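Local coordinates for concanavalin A-like lectin protein kinase family protein (Theobroma cacao, PDB 6CTH), which probably transfers the gamma-phosphate of ATP to hydroxyl groups of protein substrates, as a plant lectin-type receptor kinase domain, at residues Ser61-Val75 and Asn154-Val166. Sequence-based numbering, arbitrary orientation. Where two conformers were deposited one is given.
Sequences SEVKIISRLRHKNLV and NAKLGDFGLARLV. With MG (magnesium ion), chain C.
With CG anti to its carbonyl carbon (chi1 -58°), F160 sends its ring toward helix 54-66, while E62, CG anti to the backbone N and the chain bent at chi2 (102°), brings its carboxylate to the backbone N-H of F160. OE1 of E62 accepts F160 N at 2.7 Å on its syn side, somewhat out of the carboxylate plane; OE2 bonds Y91 OH and, through a water, D159 N, so this buried acid has partners at both oxygens. The flat F160 ring suits its apolar surroundings: L69 CD1 lies over one face, 4.0 Å from the centroid, in a CH-pi contact, L74 CD2 meets the edge, and I65 and I66 add methyls. This is the kinase DFG motif in its DFG-in state, F160 packed under the C-helix and D159 OD2 binding magnesium at 2.1 Å, alongside D141. S61, its CB directed at F160-A163, donates OG to F160 O at 2.9 Å, in the carbonyl plane; that oxygen also accepts A163 N. Two backbone hydrogen bonds, V75 N to L157 O and L157 N to N73 O, frame a single L74-L157 beta bridge. The N73 amide donates a nearly straight hydrogen bond to A155 O, and flexible K156 lets one ammonium hydrogen-bond K72 O and L74 O.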
ATOM      1  N   SER A  61       1.564  -0.686 -17.903  1.00 37.16           N
ATOM      2  CA  SER A  61       0.607  -0.128 -16.978  1.00 37.37           C
ATOM      3  C   SER A  61       1.269   0.903 -16.052  1.00 36.45           C
ATOM      4  O   SER A  61       0.710   1.985 -15.848  1.00 35.76           O
ATOM      5  CB  SER A  61      -0.087  -1.236 -16.156  1.00 37.95           C
ATOM      6  OG  SER A  61      -0.886  -0.631 -15.140  1.00 38.90           O
ATOM      7  N   GLU A  62       2.417   0.586 -15.466  1.00 35.61           N
ATOM      8  CA  GLU A  62       3.048   1.523 -14.559  1.00 35.97           C
ATOM      9  C   GLU A  62       3.360   2.829 -15.280  1.00 35.13           C
ATOM     10  O   GLU A  62       2.990   3.903 -14.776  1.00 34.18           O
ATOM     11  CB  GLU A  62       4.281   0.949 -13.886  1.00 37.59           C
ATOM     12  CG  GLU A  62       5.151   1.932 -13.070  1.00 38.58           C
ATOM     13  CD  GLU A  62       4.977   1.870 -11.558  1.00 39.45           C
ATOM     14  OE1 GLU A  62       4.195   1.067 -11.049  1.00 40.53           O
ATOM     15  OE2 GLU A  62       5.684   2.615 -10.848  1.00 41.25           O
ATOM     16  N   VAL A  63       4.021   2.766 -16.443  1.00 35.15           N
ATOM     17  CA  VAL A  63       4.388   4.020 -17.148  1.00 35.83           C
ATOM     18  C   VAL A  63       3.176   4.863 -17.508  1.00 35.61           C
ATOM     19  O   VAL A  63       3.191   6.112 -17.339  1.00 34.00           O
ATOM     20  CB  VAL A  63       5.227   3.754 -18.402  1.00 37.59           C
ATOM     21  CG1 VAL A  63       5.448   5.041 -19.197  1.00 38.82           C
ATOM     22  CG2 VAL A  63       6.541   3.185 -17.972  1.00 38.04           C
ATOM     23  N   LYS A  64       2.145   4.190 -18.016  1.00 36.61           N
ATOM     24  CA  LYS A  64       0.917   4.845 -18.473  1.00 37.89           C
ATOM     25  C   LYS A  64       0.250   5.593 -17.337  1.00 36.34           C
ATOM     26  O   LYS A  64      -0.116   6.762 -17.480  1.00 35.11           O
ATOM     27  CB  LYS A  64      -0.066   3.807 -19.017  1.00 40.41           C
ATOM     28  CG  LYS A  64      -1.323   4.431 -19.634  1.00 43.15           C
ATOM     29  CD  LYS A  64      -2.437   3.404 -19.738  1.00 45.93           C
ATOM     30  CE  LYS A  64      -3.648   4.034 -20.396  1.00 48.09           C
ATOM     31  NZ  LYS A  64      -4.708   3.025 -20.626  1.00 49.64           N
ATOM     32  N   ILE A  65       0.075   4.888 -16.217  1.00 34.58           N
ATOM     33  CA  ILE A  65      -0.692   5.402 -15.103  1.00 34.29           C
ATOM     34  C   ILE A  65       0.138   6.439 -14.322  1.00 32.88           C
ATOM     35  O   ILE A  65      -0.346   7.515 -13.982  1.00 31.00           O
ATOM     36  CB  ILE A  65      -1.128   4.256 -14.170  1.00 34.61           C
ATOM     37  CG1 ILE A  65      -2.002   3.201 -14.880  1.00 36.59           C
ATOM     38  CG2 ILE A  65      -1.847   4.798 -12.939  1.00 34.04           C
ATOM     39  CD1 ILE A  65      -3.258   3.773 -15.458  1.00 38.18           C
ATOM     40  N   ILE A  66       1.354   6.069 -13.943  1.00 32.97           N
ATOM     41  CA  ILE A  66       2.133   6.925 -13.029  1.00 33.96           C
ATOM     42  C   ILE A  66       2.470   8.293 -13.639  1.00 33.35           C
ATOM     43  O   ILE A  66       2.582   9.297 -12.897  1.00 32.02           O
ATOM     44  CB  ILE A  66       3.359   6.175 -12.456  1.00 35.12           C
ATOM     45  CG1 ILE A  66       3.793   6.788 -11.135  1.00 35.81           C
ATOM     46  CG2 ILE A  66       4.509   6.176 -13.466  1.00 36.43           C
ATOM     47  CD1 ILE A  66       4.924   6.034 -10.452  1.00 36.23           C
ATOM     48  N   SER A  67       2.547   8.332 -14.981  0.50 33.99           N
ATOM     49  CA  SER A  67       2.740   9.559 -15.768  0.50 34.68           C
ATOM     50  C   SER A  67       1.605  10.568 -15.569  0.50 34.11           C
ATOM     51  O   SER A  67       1.819  11.778 -15.686  0.50 33.59           O
ATOM     52  CB  SER A  67       2.914   9.250 -17.281  0.50 36.17           C
ATOM     53  OG  SER A  67       1.661   9.037 -17.959  0.50 37.12           O
ATOM     54  N   ARG A  68       0.410  10.066 -15.271  1.00 33.08           N
ATOM     55  CA  ARG A  68      -0.770  10.888 -15.037  1.00 33.50           C
ATOM     56  C   ARG A  68      -0.997  11.351 -13.602  1.00 31.54           C
ATOM     57  O   ARG A  68      -2.044  11.954 -13.346  1.00 30.62           O
ATOM     58  CB  ARG A  68      -2.040  10.121 -15.418  1.00 35.57           C
ATOM     59  CG  ARG A  68      -2.061   9.774 -16.864  1.00 38.52           C
ATOM     60  CD  ARG A  68      -3.194   8.879 -17.167  1.00 41.18           C
ATOM     61  NE  ARG A  68      -3.053   8.462 -18.553  1.00 44.18           N
ATOM     62  CZ  ARG A  68      -3.930   8.662 -19.524  1.00 44.93           C
ATOM     63  NH1 ARG A  68      -5.088   9.230 -19.294  1.00 43.88           N
ATOM     64  NH2 ARG A  68      -3.655   8.168 -20.730  1.00 46.69           N
ATOM     65  N   LEU A  69      -0.093  11.007 -12.679  1.00 29.73           N
ATOM     66  CA  LEU A  69      -0.281  11.250 -11.272  1.00 29.10           C
ATOM     67  C   LEU A  69       0.808  12.119 -10.666  1.00 28.25           C
ATOM     68  O   LEU A  69       1.977  11.879 -10.894  1.00 27.64           O
ATOM     69  CB  LEU A  69      -0.261   9.908 -10.531  1.00 29.30           C
ATOM     70  CG  LEU A  69      -1.226   8.825 -11.018  1.00 29.92           C
ATOM     71  CD1 LEU A  69      -0.959   7.523 -10.263  1.00 30.11           C
ATOM     72  CD2 LEU A  69      -2.640   9.297 -10.791  1.00 30.29           C
ATOM     73  N   ARG A  70       0.407  13.127  -9.900  1.00 28.01           N
ATOM     74  CA  ARG A  70       1.337  13.946  -9.136  1.00 28.15           C
ATOM     75  C   ARG A  70       0.653  14.226  -7.800  1.00 27.14           C
ATOM     76  O   ARG A  70      -0.367  14.901  -7.780  1.00 26.92           O
ATOM     77  CB  ARG A  70       1.666  15.239  -9.866  1.00 29.38           C
ATOM     78  CG  ARG A  70       2.280  15.014 -11.232  1.00 30.76           C
ATOM     79  CD  ARG A  70       3.717  14.549 -11.119  1.00 32.73           C
ATOM     80  NE  ARG A  70       4.407  14.659 -12.398  1.00 35.50           N
ATOM     81  CZ  ARG A  70       4.264  13.794 -13.394  1.00 37.33           C
ATOM     82  NH1 ARG A  70       3.463  12.748 -13.260  1.00 36.32           N
ATOM     83  NH2 ARG A  70       4.926  13.972 -14.525  1.00 39.77           N
ATOM     84  N   HIS A  71       1.218  13.761  -6.692  1.00 26.83           N
ATOM     85  CA  HIS A  71       0.566  13.979  -5.398  1.00 26.45           C
ATOM     86  C   HIS A  71       1.619  13.750  -4.328  1.00 26.74           C
ATOM     87  O   HIS A  71       2.477  12.845  -4.474  1.00 26.30           O
ATOM     88  CB  HIS A  71      -0.690  13.080  -5.213  1.00 26.87           C
ATOM     89  CG  HIS A  71      -1.532  13.397  -4.026  1.00 26.56           C
ATOM     90  ND1 HIS A  71      -1.253  12.946  -2.753  1.00 26.91           N
ATOM     91  CD2 HIS A  71      -2.688  14.098  -3.922  1.00 26.52           C
ATOM     92  CE1 HIS A  71      -2.201  13.362  -1.917  1.00 27.09           C
ATOM     93  NE2 HIS A  71      -3.106  14.028  -2.611  1.00 26.68           N
ATOM     94  N   LYS A  72       1.513  14.485  -3.224  1.00 27.03           N
ATOM     95  CA  LYS A  72       2.467  14.330  -2.119  1.00 27.65           C
ATOM     96  C   LYS A  72       2.478  12.899  -1.547  1.00 27.50           C
ATOM     97  O   LYS A  72       3.475  12.460  -1.012  1.00 27.61           O
ATOM     98  CB  LYS A  72       2.269  15.321  -0.979  1.00 28.22           C
ATOM     99  CG  LYS A  72       1.045  15.103  -0.171  1.00 29.08           C
ATOM    100  CD  LYS A  72       0.684  16.275   0.752  1.00 29.76           C
ATOM    101  CE  LYS A  72      -0.727  16.082   1.276  1.00 30.71           C
ATOM    102  NZ  LYS A  72      -0.936  14.966   2.241  1.00 31.78           N
ATOM    103  N   ASN A  73       1.382  12.199  -1.666  1.00 27.25           N
ATOM    104  CA  ASN A  73       1.298  10.835  -1.104  1.00 27.09           C
ATOM    105  C   ASN A  73       1.341   9.760  -2.195  1.00 27.22           C
ATOM    106  O   ASN A  73       0.919   8.635  -1.943  1.00 27.01           O
ATOM    107  CB  ASN A  73       0.100  10.708  -0.220  1.00 27.30           C
ATOM    108  CG  ASN A  73       0.126  11.714   0.937  1.00 27.65           C
ATOM    109  OD1 ASN A  73      -0.762  12.560   1.048  1.00 27.99           O
ATOM    110  ND2 ASN A  73       1.173  11.663   1.752  1.00 27.68           N
ATOM    111  N   LEU A  74       1.877  10.089  -3.367  1.00 26.93           N
ATOM    112  CA  LEU A  74       2.138   9.109  -4.408  1.00 27.75           C
ATOM    113  C   LEU A  74       3.588   9.086  -4.833  1.00 27.86           C
ATOM    114  O   LEU A  74       4.216  10.153  -5.004  1.00 27.48           O
ATOM    115  CB  LEU A  74       1.253   9.326  -5.618  1.00 28.23           C
ATOM    116  CG  LEU A  74      -0.239   9.143  -5.427  1.00 28.90           C
ATOM    117  CD1 LEU A  74      -0.945   9.484  -6.717  1.00 29.46           C
ATOM    118  CD2 LEU A  74      -0.542   7.695  -5.079  1.00 29.73           C
ATOM    119  N   VAL A  75       4.132   7.879  -5.086  1.00 27.71           N
ATOM    120  CA  VAL A  75       5.474   7.783  -5.604  1.00 28.67           C
ATOM    121  C   VAL A  75       5.548   8.347  -7.020  1.00 29.02           C
ATOM    122  O   VAL A  75       4.651   8.083  -7.831  1.00 29.34           O
ATOM    123  CB  VAL A  75       5.899   6.285  -5.633  1.00 28.85           C
ATOM    124  CG1 VAL A  75       7.202   6.106  -6.379  1.00 29.84           C
ATOM    125  CG2 VAL A  75       5.975   5.764  -4.222  1.00 29.22           C
ATOM    126  N   ASN A 154       6.595  10.470   6.179  1.00 40.45           N
ATOM    127  CA  ASN A 154       5.409  10.705   5.361  1.00 39.06           C
ATOM    128  C   ASN A 154       5.304   9.535   4.377  1.00 36.62           C
ATOM    129  O   ASN A 154       6.337   9.024   3.904  1.00 37.50           O
ATOM    130  CB  ASN A 154       5.477  12.026   4.600  1.00 39.94           C
ATOM    131  CG  ASN A 154       5.558  13.265   5.534  1.00 41.38           C
ATOM    132  OD1 ASN A 154       4.728  13.455   6.405  1.00 41.92           O
ATOM    133  ND2 ASN A 154       6.596  14.081   5.343  1.00 42.93           N
ATOM    134  N   ALA A 155       4.079   9.108   4.095  1.00 33.91           N
ATOM    135  CA  ALA A 155       3.829   7.913   3.262  1.00 31.91           C
ATOM    136  C   ALA A 155       3.531   8.232   1.805  1.00 31.06           C
ATOM    137  O   ALA A 155       2.842   9.245   1.527  1.00 30.41           O
ATOM    138  CB  ALA A 155       2.707   7.124   3.854  1.00 32.10           C
ATOM    139  N   LYS A 156       4.077   7.444   0.875  1.00 29.61           N
ATOM    140  CA  LYS A 156       3.792   7.536  -0.547  1.00 29.42           C
ATOM    141  C   LYS A 156       3.398   6.179  -1.091  1.00 29.24           C
ATOM    142  O   LYS A 156       4.164   5.234  -0.974  1.00 29.17           O
ATOM    143  CB  LYS A 156       4.993   8.071  -1.328  1.00 30.97           C
ATOM    144  CG  LYS A 156       5.252   9.566  -1.137  1.00 32.72           C
ATOM    145  CD  LYS A 156       6.480  10.086  -1.885  1.00 34.00           C
ATOM    146  CE  LYS A 156       6.546  11.609  -1.873  1.00 35.64           C
ATOM    147  NZ  LYS A 156       5.843  12.208  -3.057  1.00 36.90           N
ATOM    148  N   LEU A 157       2.226   6.084  -1.701  1.00 28.30           N
ATOM    149  CA  LEU A 157       1.743   4.861  -2.286  1.00 27.80           C
ATOM    150  C   LEU A 157       2.331   4.718  -3.669  1.00 27.87           C
ATOM    151  O   LEU A 157       2.424   5.666  -4.445  1.00 26.76           O
ATOM    152  CB  LEU A 157       0.227   4.872  -2.307  1.00 27.69           C
ATOM    153  CG  LEU A 157      -0.458   3.744  -3.033  1.00 27.57           C
ATOM    154  CD1 LEU A 157      -0.249   2.436  -2.275  1.00 27.66           C
ATOM    155  CD2 LEU A 157      -1.945   4.012  -3.154  1.00 27.21           C
ATOM    156  N   GLY A 158       2.822   3.525  -3.974  1.00 27.74           N
ATOM    157  CA  GLY A 158       3.310   3.208  -5.291  1.00 28.27           C
ATOM    158  C   GLY A 158       2.810   1.880  -5.792  1.00 28.47           C
ATOM    159  O   GLY A 158       1.875   1.309  -5.233  1.00 28.74           O
ATOM    160  N   ASP A 159       3.538   1.370  -6.785  1.00 28.98           N
ATOM    161  CA  ASP A 159       3.213   0.158  -7.553  1.00 29.70           C
ATOM    162  C   ASP A 159       1.898   0.233  -8.294  1.00 29.71           C
ATOM    163  O   ASP A 159       0.855  -0.240  -7.794  1.00 29.96           O
ATOM    164  CB  ASP A 159       3.153  -1.104  -6.625  1.00 30.46           C
ATOM    165  CG  ASP A 159       2.897  -2.405  -7.396  1.00 31.43           C
ATOM    166  OD1 ASP A 159       3.161  -2.468  -8.607  1.00 32.04           O
ATOM    167  OD2 ASP A 159       2.374  -3.336  -6.730  1.00 32.24           O
ATOM    168  N   PHE A 160       1.965   0.722  -9.517  1.00 29.65           N
ATOM    169  CA  PHE A 160       0.819   0.841 -10.413  1.00 30.18           C
ATOM    170  C   PHE A 160       0.775  -0.237 -11.494  1.00 30.27           C
ATOM    171  O   PHE A 160       0.096  -0.087 -12.500  1.00 29.97           O
ATOM    172  CB  PHE A 160       0.783   2.259 -10.995  1.00 30.94           C
ATOM    173  CG  PHE A 160       0.717   3.274  -9.898  1.00 31.29           C
ATOM    174  CD1 PHE A 160      -0.458   3.598  -9.332  1.00 30.89           C
ATOM    175  CD2 PHE A 160       1.903   3.877  -9.447  1.00 32.83           C
ATOM    176  CE1 PHE A 160      -0.539   4.496  -8.264  1.00 31.46           C
ATOM    177  CE2 PHE A 160       1.833   4.809  -8.403  1.00 32.77           C
ATOM    178  CZ  PHE A 160       0.639   5.048  -7.783  1.00 31.96           C
ATOM    179  N   GLY A 161       1.407  -1.376 -11.250  1.00 30.87           N
ATOM    180  CA  GLY A 161       1.463  -2.409 -12.289  1.00 31.44           C
ATOM    181  C   GLY A 161       0.150  -3.093 -12.601  1.00 31.52           C
ATOM    182  O   GLY A 161      -0.030  -3.545 -13.724  1.00 32.50           O
ATOM    183  N   LEU A 162      -0.762  -3.123 -11.628  1.00 31.32           N
ATOM    184  CA  LEU A 162      -2.130  -3.616 -11.787  1.00 31.67           C
ATOM    185  C   LEU A 162      -3.174  -2.490 -11.898  1.00 30.92           C
ATOM    186  O   LEU A 162      -4.380  -2.762 -12.027  1.00 31.44           O
ATOM    187  CB  LEU A 162      -2.497  -4.545 -10.624  1.00 32.59           C
ATOM    188  CG  LEU A 162      -1.799  -5.890 -10.586  1.00 33.61           C
ATOM    189  CD1 LEU A 162      -2.264  -6.660  -9.377  1.00 34.30           C
ATOM    190  CD2 LEU A 162      -2.104  -6.626 -11.879  1.00 34.87           C
ATOM    191  N   ALA A 163      -2.735  -1.227 -11.828  1.00 29.85           N
ATOM    192  CA  ALA A 163      -3.667  -0.110 -11.779  1.00 29.85           C
ATOM    193  C   ALA A 163      -4.356   0.096 -13.119  1.00 30.56           C
ATOM    194  O   ALA A 163      -3.766  -0.178 -14.175  1.00 30.56           O
ATOM    195  CB  ALA A 163      -2.927   1.164 -11.368  1.00 29.58           C
ATOM    196  N   ARG A 164      -5.591   0.568 -13.079  1.00 31.43           N
ATOM    197  CA  ARG A 164      -6.331   0.794 -14.300  1.00 33.17           C
ATOM    198  C   ARG A 164      -7.116   2.093 -14.310  1.00 33.82           C
ATOM    199  O   ARG A 164      -7.626   2.524 -13.287  1.00 32.93           O
ATOM    200  CB  ARG A 164      -7.312  -0.358 -14.531  1.00 34.52           C
ATOM    201  CG  ARG A 164      -6.666  -1.723 -14.647  1.00 35.53           C
ATOM    202  CD  ARG A 164      -5.929  -1.867 -15.965  1.00 36.97           C
ATOM    203  NE  ARG A 164      -5.365  -3.199 -16.125  1.00 39.19           N
ATOM    204  CZ  ARG A 164      -4.150  -3.548 -15.727  1.00 39.40           C
ATOM    205  NH1 ARG A 164      -3.360  -2.664 -15.145  1.00 39.83           N
ATOM    206  NH2 ARG A 164      -3.723  -4.784 -15.914  1.00 41.45           N
ATOM    207  N   LEU A 165      -7.186   2.717 -15.477  1.00 35.66           N
ATOM    208  CA  LEU A 165      -8.025   3.898 -15.661  1.00 38.43           C
ATOM    209  C   LEU A 165      -9.457   3.522 -15.935  1.00 41.21           C
ATOM    210  O   LEU A 165      -9.705   2.574 -16.667  1.00 41.87           O
ATOM    211  CB  LEU A 165      -7.520   4.698 -16.871  1.00 40.32           C
ATOM    212  CG  LEU A 165      -6.221   5.429 -16.653  1.00 40.95           C
ATOM    213  CD1 LEU A 165      -5.727   5.980 -17.984  1.00 42.73           C
ATOM    214  CD2 LEU A 165      -6.373   6.588 -15.677  1.00 41.62           C
ATOM    215  N   VAL A 166     -10.409   4.234 -15.357  1.00 42.76           N
ATOM    216  CA  VAL A 166     -11.820   3.978 -15.633  1.00 46.50           C
ATOM    217  C   VAL A 166     -12.290   4.977 -16.714  1.00 52.32           C
ATOM    218  O   VAL A 166     -12.568   6.131 -16.401  1.00 50.03           O
ATOM    219  CB  VAL A 166     -12.651   4.097 -14.341  1.00 47.43           C
ATOM    220  CG1 VAL A 166     -14.114   3.718 -14.549  1.00 49.24           C
ATOM    221  CG2 VAL A 166     -12.038   3.243 -13.247  1.00 47.86           C
TER
HETATM  222 MG    MG C 602       1.691  -5.286  -7.270  1.00 31.11          MG
HETATM  223  O   HOH W   1       5.888   2.577  -7.925  1.00 34.45           O
HETATM  224  O   HOH W   2      -5.633   1.515 -17.869  1.00 26.78           O
HETATM  225  O   HOH W   3       2.987  -5.218  -9.054  1.00 32.58           O
HETATM  226  O   HOH W   4       3.147  -5.872  -5.995  1.00 33.42           O
HETATM  227  O   HOH W   5       1.225  -7.229  -7.859  1.00 35.03           O
HETATM  228  O   HOH W   6       0.320  -4.436  -8.625  1.00 34.08           O